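Local structure of titin (Homo sapiens, 2J8H) at residues A[5-10]-A[26-31]; A[99-104]-A[185-190]; A[103-108]-A[125-130]. The protein serves as a giant elastic protein of striated muscle, this part being a rigid tandem of two A-band immunoglobulin domains, and is classed as a serine/threonine kinase. One frame throughout, in Å; residues are numbered along the deposited sequence.

Contact 1 of 3, residues A[5-10]-A[26-31]; sequences PHFKEE and CKVTGH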
loop_
_atom_site.group_PDB
_atom_site.type_symbol
_atom_site.label_atom_id
_atom_site.label_comp_id
_atom_site.label_asym_id
_atom_site.label_seq_id
_atom_site.Cartn_x
_atom_site.Cartn_y
_atom_site.Cartn_z
ATOM N N PRO A 5 7.839 -36.742 12.754
ATOM C CA PRO A 5 7.244 -35.640 12.002
ATOM C C PRO A 5 7.247 -35.850 10.494
ATOM O O PRO A 5 8.162 -36.471 9.958
ATOM C CB PRO A 5 8.139 -34.456 12.348
ATOM C CG PRO A 5 8.893 -34.864 13.583
ATOM C CD PRO A 5 9.073 -36.319 13.439
ATOM N N HIS A 6 6.218 -35.331 9.825
ATOM C CA HIS A 6 6.101 -35.399 8.368
ATOM C C HIS A 6 5.434 -34.118 7.893
ATOM O O HIS A 6 4.634 -33.544 8.608
ATOM C CB HIS A 6 5.278 -36.616 7.987
ATOM C CG HIS A 6 5.093 -36.822 6.512
ATOM N ND1 HIS A 6 6.091 -37.312 5.694
ATOM C CD2 HIS A 6 3.991 -36.710 5.729
ATOM C CE1 HIS A 6 5.627 -37.441 4.460
ATOM N NE2 HIS A 6 4.353 -37.092 4.455
ATOM N N PHE A 7 5.824 -33.648 6.714
ATOM C CA PHE A 7 5.151 -32.519 6.061
ATOM C C PHE A 7 4.066 -33.082 5.168
ATOM O O PHE A 7 4.351 -33.616 4.102
ATOM C CB PHE A 7 6.151 -31.657 5.290
ATOM C CG PHE A 7 7.049 -30.900 6.177
ATOM C CD1 PHE A 7 8.345 -31.307 6.382
ATOM C CD2 PHE A 7 6.571 -29.831 6.896
ATOM C CE1 PHE A 7 9.172 -30.635 7.257
ATOM C CE2 PHE A 7 7.385 -29.148 7.753
ATOM C CZ PHE A 7 8.705 -29.577 7.952
ATOM N N LYS A 8 2.831 -33.046 5.667
ATOM C CA LYS A 8 1.654 -33.469 4.904
ATOM C C LYS A 8 1.439 -32.481 3.760
ATOM O O LYS A 8 1.057 -32.847 2.660
ATOM C CB LYS A 8 0.434 -33.490 5.830
ATOM C CG LYS A 8 -0.871 -33.962 5.224
ATOM C CD LYS A 8 -0.884 -35.442 5.096
ATOM C CE LYS A 8 -2.179 -35.943 4.494
ATOM N NZ LYS A 8 -2.021 -37.360 4.049
ATOM N N GLU A 9 1.677 -31.207 4.041
ATOM C CA GLU A 9 1.702 -30.185 2.997
ATOM C C GLU A 9 3.038 -29.461 3.124
ATOM O O GLU A 9 3.316 -28.846 4.133
ATOM C CB GLU A 9 0.506 -29.255 3.144
ATOM C CG GLU A 9 -0.813 -30.032 3.127
ATOM C CD GLU A 9 -2.035 -29.139 3.190
ATOM O OE1 GLU A 9 -1.852 -27.925 3.379
ATOM O OE2 GLU A 9 -3.172 -29.641 3.053
ATOM N N GLU A 10 3.883 -29.619 2.116
ATOM C CA GLU A 10 5.243 -29.074 2.119
ATOM C C GLU A 10 5.214 -27.592 1.781
ATOM O O GLU A 10 4.254 -27.107 1.182
ATOM C CB GLU A 10 6.107 -29.788 1.065
ATOM C CG GLU A 10 6.275 -31.288 1.264
ATOM C CD GLU A 10 6.950 -31.955 0.067
ATOM O OE1 GLU A 10 7.704 -31.278 -0.676
ATOM O OE2 GLU A 10 6.695 -33.164 -0.166
ATOM N N CYS A 26 2.748 -24.505 5.783
ATOM C CA CYS A 26 2.924 -25.948 5.636
ATOM C C CYS A 26 2.004 -26.623 6.633
ATOM O O CYS A 26 1.424 -25.937 7.494
ATOM C CB CYS A 26 4.384 -26.333 5.843
ATOM S SG CYS A 26 5.019 -26.029 7.457
ATOM N N LYS A 27 1.835 -27.941 6.487
ATOM C CA LYS A 27 1.037 -28.727 7.402
ATOM C C LYS A 27 1.875 -29.922 7.862
ATOM O O LYS A 27 2.372 -30.701 7.050
ATOM C CB LYS A 27 -0.268 -29.196 6.768
ATOM C CG LYS A 27 -1.212 -29.898 7.718
ATOM C CD LYS A 27 -2.411 -30.384 6.948
ATOM C CE LYS A 27 -3.453 -31.006 7.825
ATOM N NZ LYS A 27 -4.667 -31.220 7.010
ATOM N N VAL A 28 1.985 -30.050 9.175
ATOM C CA VAL A 28 2.844 -31.023 9.810
ATOM C C VAL A 28 1.995 -32.074 10.513
ATOM O O VAL A 28 0.992 -31.758 11.148
ATOM C CB VAL A 28 3.759 -30.295 10.813
ATOM C CG1 VAL A 28 4.572 -31.265 11.696
ATOM C CG2 VAL A 28 4.676 -29.316 10.058
ATOM N N THR A 29 2.401 -33.330 10.390
ATOM C CA THR A 29 1.830 -34.399 11.197
ATOM C C THR A 29 2.910 -35.014 12.079
ATOM O O THR A 29 4.099 -34.819 11.859
ATOM C CB THR A 29 1.188 -35.479 10.337
ATOM O OG1 THR A 29 2.165 -36.020 9.446
ATOM C CG2 THR A 29 0.005 -34.899 9.526
ATOM N N GLY A 30 2.475 -35.747 13.086
ATOM C CA GLY A 30 3.382 -36.472 13.968
ATOM C C GLY A 30 2.796 -36.510 15.354
ATOM O O GLY A 30 1.972 -35.669 15.705
ATOM N N HIS A 31 3.217 -37.511 16.118
ATOM C CA HIS A 31 2.848 -37.675 17.504
ATOM C C HIS A 31 4.089 -38.077 18.289
ATOM O O HIS A 31 4.733 -39.088 17.963
ATOM C CB HIS A 31 1.791 -38.774 17.673
ATOM C CG HIS A 31 0.509 -38.498 16.953
ATOM N ND1 HIS A 31 -0.282 -37.405 17.235
ATOM C CD2 HIS A 31 -0.115 -39.169 15.955
ATOM C CE1 HIS A 31 -1.335 -37.412 16.438
ATOM N NE2 HIS A 31 -1.268 -38.482 15.663
#
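The carbonyl oxygen of K27 is gripped by two successive amides of segment 5-10. E9 N lies 3.1 Å from K27 O, in the carbonyl plane on a lone pair and nearly straight at 170°, whereas K8 N, though 2.8 Å from K27 O, makes only a weak, bent bond. K8 and E9 thus both face K27, and the pairing slips by one residue. On the N-terminal side of the slip, H6 and T29 exchange two backbone bonds; on the other, K27 N returns 2.9 Å to E9 O. F7 and V28, a non-hydrogen-bonded pair, send their side chains side by side into the domain, where CE2 of F7 packs 3.6 Å from CG2 of V28. C26 SG approaches the same ring obliquely, 3.9 Å from F7 CE2. V79 and A81 of strand 76-83 cover F7 and V28 from the facing sheet. On the outer face, E9 and K27 cross with CB atoms 3.7 Å apart; the extended lysine chain, its CG anti to the backbone N (chi1 -174°), carries NZ to the hydroxyl of Y61, while E9 OE2 stays 4.5 Å from K27 NZ, beyond a salt bridge. H6 CB rests beside T29 OG1. This is a classic beta bulge in the antiparallel pairing of the short edge strand A with strand B in an I-set immunoglobulin sandwich.

Contact 2 of 3, residues A[99-104]-A[185-190]; sequences PAKIHL and GIDQKT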
loop_
_atom_site.group_PDB
_atom_site.type_symbol
_atom_site.label_atom_id
_atom_site.label_comp_id
_atom_site.label_asym_id
_atom_site.label_seq_id
_atom_site.Cartn_x
_atom_site.Cartn_y
_atom_site.Cartn_z
ATOM N N PRO A 99 9.396 -4.437 -10.122
ATOM C CA PRO A 99 9.286 -3.858 -11.462
ATOM C C PRO A 99 10.470 -2.970 -11.801
ATOM O O PRO A 99 10.999 -2.294 -10.907
ATOM C CB PRO A 99 8.010 -3.015 -11.363
ATOM C CG PRO A 99 7.232 -3.679 -10.335
ATOM C CD PRO A 99 8.213 -4.110 -9.308
ATOM N N ALA A 100 10.893 -2.960 -13.063
ATOM C CA ALA A 100 11.993 -2.076 -13.459
ATOM C C ALA A 100 11.560 -0.658 -13.235
ATOM O O ALA A 100 10.466 -0.283 -13.650
ATOM C CB ALA A 100 12.395 -2.280 -14.923
ATOM N N LYS A 101 12.422 0.144 -12.618
ATOM C CA LYS A 101 12.054 1.504 -12.273
ATOM C C LYS A 101 13.285 2.379 -12.245
ATOM O O LYS A 101 14.320 1.986 -11.741
ATOM C CB LYS A 101 11.321 1.519 -10.914
ATOM C CG LYS A 101 10.797 2.880 -10.468
ATOM C CD LYS A 101 9.544 3.313 -11.204
ATOM C CE LYS A 101 9.241 4.864 -11.027
ATOM N NZ LYS A 101 10.081 5.770 -11.894
ATOM N N ILE A 102 13.165 3.556 -12.831
ATOM C CA ILE A 102 14.232 4.554 -12.821
ATOM C C ILE A 102 13.885 5.555 -11.723
ATOM O O ILE A 102 12.744 5.986 -11.638
ATOM C CB ILE A 102 14.311 5.315 -14.157
ATOM C CG1 ILE A 102 14.736 4.408 -15.297
ATOM C CG2 ILE A 102 15.274 6.482 -14.045
ATOM C CD1 ILE A 102 16.031 3.685 -15.062
ATOM N N HIS A 103 14.866 5.898 -10.897
ATOM C CA HIS A 103 14.668 6.788 -9.746
ATOM C C HIS A 103 15.532 8.020 -9.880
ATOM O O HIS A 103 16.694 8.009 -9.473
ATOM C CB HIS A 103 15.091 6.105 -8.452
ATOM C CG HIS A 103 14.442 4.780 -8.218
ATOM N ND1 HIS A 103 13.103 4.649 -7.952
ATOM C CD2 HIS A 103 14.957 3.527 -8.194
ATOM C CE1 HIS A 103 12.813 3.366 -7.789
ATOM N NE2 HIS A 103 13.922 2.668 -7.935
ATOM N N LEU A 104 14.970 9.097 -10.401
ATOM C CA LEU A 104 15.689 10.372 -10.495
ATOM C C LEU A 104 15.767 11.048 -9.131
ATOM O O LEU A 104 14.736 11.433 -8.561
ATOM C CB LEU A 104 14.987 11.300 -11.469
ATOM C CG LEU A 104 14.919 10.918 -12.941
ATOM C CD1 LEU A 104 14.177 12.050 -13.697
ATOM C CD2 LEU A 104 16.290 10.620 -13.533
ATOM N N GLY A 185 7.869 -4.793 -16.213
ATOM C CA GLY A 185 7.603 -3.474 -16.760
ATOM C C GLY A 185 8.810 -2.747 -17.299
ATOM O O GLY A 185 9.947 -3.147 -17.094
ATOM N N ILE A 186 8.507 -1.660 -17.998
ATOM C CA ILE A 186 9.465 -0.774 -18.587
ATOM C C ILE A 186 9.272 0.588 -17.959
ATOM O O ILE A 186 8.150 1.055 -17.795
ATOM C CB ILE A 186 9.184 -0.653 -20.069
ATOM C CG1 ILE A 186 9.244 -2.056 -20.680
ATOM C CG2 ILE A 186 10.173 0.324 -20.730
ATOM C CD1 ILE A 186 9.201 -2.085 -22.159
ATOM N N ASP A 187 10.368 1.242 -17.631
ATOM C CA ASP A 187 10.307 2.622 -17.146
ATOM C C ASP A 187 11.418 3.389 -17.858
ATOM O O ASP A 187 12.486 2.827 -18.108
ATOM C CB ASP A 187 10.565 2.636 -15.644
ATOM C CG ASP A 187 10.167 3.950 -14.971
ATOM O OD1 ASP A 187 9.174 4.554 -15.407
ATOM O OD2 ASP A 187 10.834 4.347 -13.991
ATOM N N GLN A 188 11.161 4.656 -18.173
ATOM C CA GLN A 188 12.151 5.560 -18.744
ATOM C C GLN A 188 12.014 6.944 -18.155
ATOM O O GLN A 188 10.944 7.329 -17.650
ATOM C CB GLN A 188 12.066 5.619 -20.268
ATOM C CG GLN A 188 10.958 6.435 -20.860
ATOM C CD GLN A 188 11.098 6.595 -22.378
ATOM O OE1 GLN A 188 11.322 5.620 -23.107
ATOM N NE2 GLN A 188 10.976 7.823 -22.847
ATOM N N LYS A 189 13.113 7.676 -18.190
ATOM C CA LYS A 189 13.162 9.042 -17.714
ATOM C C LYS A 189 14.141 9.780 -18.615
ATOM O O LYS A 189 14.968 9.173 -19.274
ATOM C CB LYS A 189 13.637 9.120 -16.261
ATOM C CG LYS A 189 12.679 8.556 -15.202
ATOM C CD LYS A 189 11.405 9.372 -15.099
ATOM C CE LYS A 189 10.329 8.653 -14.323
ATOM N NZ LYS A 189 9.835 7.411 -15.038
ATOM N N THR A 190 14.006 11.095 -18.641
ATOM C CA THR A 190 14.841 11.950 -19.440
ATOM C C THR A 190 15.642 12.848 -18.516
ATOM O O THR A 190 15.164 13.281 -17.469
ATOM C CB THR A 190 13.972 12.785 -20.378
ATOM O OG1 THR A 190 13.284 11.886 -21.253
ATOM C CG2 THR A 190 14.799 13.775 -21.215
#
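A salt-bridge network of K101, D187 and K189 ties the interdomain strand 86-102 to the last strand of the second immunoglobulin sandwich. The segments 99-102 and 185-190 run parallel, 2° between their directions, but no backbone hydrogen bond joins them; the side chain of D187 makes the link. Its OD2 takes two donors: I102 N at 2.7 Å from D187 OD2, nearly straight at 172° and on the anti lone pair, and K101 NZ on the syn side, 22° out of the carboxylate plane. K101 starts away from D187 and folds back through bends at chi2 and chi4, and NZ also donates to I102 O. Replacing K101 by an alanine would probably leave D187 OD2 with the I102 amide but without its salt-bridge partner on the syn side. The aliphatic part of K189 also packs against I102 and L104, with I102 CG2 3.5 Å from K189 CG and L104 CD1 3.9 Å from K189 CB. A100 CB meets G185 O at 3.4 Å. The other carboxylate oxygen of D187, OD1, holds K189 NZ at 3.0 Å, and that same NZ donates to Q188 O from above the carbonyl plane.

Contact 3 of 3, residues A[103-108]-A[125-130]; sequences HLPKTL and KIPFSG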
loop_
_atom_site.group_PDB
_atom_site.type_symbol
_atom_site.label_atom_id
_atom_site.label_comp_id
_atom_site.label_asym_id
_atom_site.label_seq_id
_atom_site.Cartn_x
_atom_site.Cartn_y
_atom_site.Cartn_z
ATOM N N HIS A 103 14.866 5.898 -10.897
ATOM C CA HIS A 103 14.668 6.788 -9.746
ATOM C C HIS A 103 15.532 8.020 -9.880
ATOM O O HIS A 103 16.694 8.009 -9.473
ATOM C CB HIS A 103 15.091 6.105 -8.452
ATOM C CG HIS A 103 14.442 4.780 -8.218
ATOM N ND1 HIS A 103 13.103 4.649 -7.952
ATOM C CD2 HIS A 103 14.957 3.527 -8.194
ATOM C CE1 HIS A 103 12.813 3.366 -7.789
ATOM N NE2 HIS A 103 13.922 2.668 -7.935
ATOM N N LEU A 104 14.970 9.097 -10.401
ATOM C CA LEU A 104 15.689 10.372 -10.495
ATOM C C LEU A 104 15.767 11.048 -9.131
ATOM O O LEU A 104 14.736 11.433 -8.561
ATOM C CB LEU A 104 14.987 11.300 -11.469
ATOM C CG LEU A 104 14.919 10.918 -12.941
ATOM C CD1 LEU A 104 14.177 12.050 -13.697
ATOM C CD2 LEU A 104 16.290 10.620 -13.533
ATOM N N PRO A 105 16.980 11.225 -8.588
ATOM C CA PRO A 105 17.077 11.927 -7.312
ATOM C C PRO A 105 16.507 13.354 -7.331
ATOM O O PRO A 105 15.771 13.761 -6.425
ATOM C CB PRO A 105 18.576 11.957 -7.058
ATOM C CG PRO A 105 19.123 10.822 -7.833
ATOM C CD PRO A 105 18.294 10.765 -9.059
ATOM N N LYS A 106 16.842 14.105 -8.376
ATOM C CA LYS A 106 16.397 15.516 -8.497
ATOM C C LYS A 106 15.835 15.768 -9.874
ATOM O O LYS A 106 16.430 15.360 -10.859
ATOM C CB LYS A 106 17.562 16.468 -8.323
ATOM C CG LYS A 106 18.242 16.435 -7.009
ATOM C CD LYS A 106 19.198 17.621 -6.900
ATOM C CE LYS A 106 18.500 18.862 -6.371
ATOM N NZ LYS A 106 19.280 20.120 -6.707
ATOM N N THR A 107 14.710 16.464 -9.950
ATOM C CA THR A 107 14.115 16.797 -11.224
ATOM C C THR A 107 13.787 18.273 -11.328
ATOM O O THR A 107 13.464 18.944 -10.343
ATOM C CB THR A 107 12.816 16.023 -11.489
ATOM O OG1 THR A 107 11.822 16.425 -10.560
ATOM C CG2 THR A 107 13.019 14.574 -11.351
ATOM N N LEU A 108 13.886 18.766 -12.549
ATOM C CA LEU A 108 13.461 20.095 -12.890
ATOM C C LEU A 108 12.507 19.903 -14.059
ATOM O O LEU A 108 12.874 19.329 -15.075
ATOM C CB LEU A 108 14.667 20.942 -13.293
ATOM C CG LEU A 108 14.365 22.357 -13.797
ATOM C CD1 LEU A 108 13.508 23.192 -12.827
ATOM C CD2 LEU A 108 15.690 23.048 -14.114
ATOM N N LYS A 125 24.294 10.108 -13.353
ATOM C CA LYS A 125 24.175 8.924 -12.502
ATOM C C LYS A 125 22.718 8.692 -12.133
ATOM O O LYS A 125 22.091 9.547 -11.499
ATOM C CB LYS A 125 25.021 9.069 -11.239
ATOM C CG LYS A 125 25.053 7.806 -10.359
ATOM C CD LYS A 125 25.935 7.955 -9.133
ATOM C CE LYS A 125 25.967 6.665 -8.316
ATOM N NZ LYS A 125 26.934 6.697 -7.153
ATOM N N ILE A 126 22.187 7.537 -12.524
ATOM C CA ILE A 126 20.773 7.249 -12.408
ATOM C C ILE A 126 20.535 5.953 -11.633
ATOM O O ILE A 126 20.835 4.855 -12.150
ATOM C CB ILE A 126 20.103 7.082 -13.777
ATOM C CG1 ILE A 126 20.379 8.284 -14.692
ATOM C CG2 ILE A 126 18.597 7.009 -13.590
ATOM C CD1 ILE A 126 19.788 9.593 -14.164
ATOM N N PRO A 127 20.021 6.059 -10.397
ATOM C CA PRO A 127 19.663 4.835 -9.686
ATOM C C PRO A 127 18.492 4.136 -10.345
ATOM O O PRO A 127 17.622 4.785 -10.924
ATOM C CB PRO A 127 19.275 5.328 -8.293
ATOM C CG PRO A 127 19.715 6.728 -8.225
ATOM C CD PRO A 127 19.753 7.253 -9.587
ATOM N N PHE A 128 18.468 2.813 -10.277
ATOM C CA PHE A 128 17.313 2.074 -10.737
ATOM C C PHE A 128 17.061 0.835 -9.888
ATOM O O PHE A 128 17.921 0.379 -9.155
ATOM C CB PHE A 128 17.499 1.676 -12.199
ATOM C CG PHE A 128 18.591 0.719 -12.404
ATOM C CD1 PHE A 128 18.380 -0.621 -12.230
ATOM C CD2 PHE A 128 19.859 1.154 -12.741
ATOM C CE1 PHE A 128 19.377 -1.506 -12.397
ATOM C CE2 PHE A 128 20.881 0.242 -12.904
ATOM C CZ PHE A 128 20.650 -1.066 -12.726
ATOM N N SER A 129 15.849 0.307 -10.002
ATOM C CA SER A 129 15.467 -0.926 -9.333
ATOM C C SER A 129 14.959 -1.895 -10.388
ATOM O O SER A 129 14.577 -1.494 -11.493
ATOM C CB SER A 129 14.338 -0.646 -8.338
ATOM O OG SER A 129 14.726 0.314 -7.365
ATOM N N GLY A 130 14.942 -3.170 -10.034
ATOM C CA GLY A 130 14.334 -4.178 -10.885
ATOM C C GLY A 130 14.842 -5.555 -10.551
ATOM O O GLY A 130 16.035 -5.753 -10.418
#
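H103 CB lies 3.8 Å from P127 O, and CG passes the same oxygen at a longer distance. With CG anti to the carbonyl carbon (chi1 -54°), the ring is carried past P127 toward the next residues of strand 123-131. There CD2 comes 3.8 Å from the CA of F128, which lies obliquely to the ring. At the tip, NE2 and S129 OG form a hydrogen bond of 2.6 Å. The serine oxygen sits at the ring edge, near its plane, and S129 CB is also in plane, a geometry that would hold the imidazole in this rotation. The backbone of H103 is tied to the same strand, its amide N binding P127 O, 3.0 Å away and fairly straight at 166°. The carbonyl oxygen of H103 lies against CG and CD of P127, with P127 CD 3.2 Å from H103 O. Farther along, the two proline rings approach each other, P105 CD 3.8 Å from P127 CD. L104 and I126 instead lie side by side, CD2 of the leucine 3.7 Å from CD1 of the isoleucine, on the side that faces the interior, where W138 and V191 also pack on I126. Beyond P105 the chain leaves strand 123-131, and K106 to L108 pair in parallel with a strand of a third copy of the protein. This fits the A-to-A' switch of an I-set immunoglobulin domain, in which the first strand pairs with strand B and the chain then crosses to the other sheet, where strand 112-117 runs parallel to strand 185-196.

From the N terminus, contact 1 closes first: 15 residues separate its segments, and it fastens the start of the first immunoglobulin domain to strand 22-29. The chain then runs through that domain into the long strand 86-102, which continues into the second. Contact 2 begins at the end of this strand and contact 3 just beyond it; they share H103 and L104. Contact 3 closes a short loop back to strand 123-131, inside the much longer loop that contact 2 closes at strand 185-196. Together they attach the incoming chain to both sheets of the second domain, touching each other where K101 O meets S129 N. Contact 1 stands apart, its centre about 44 Å from that of contact 2, across the chain's centre.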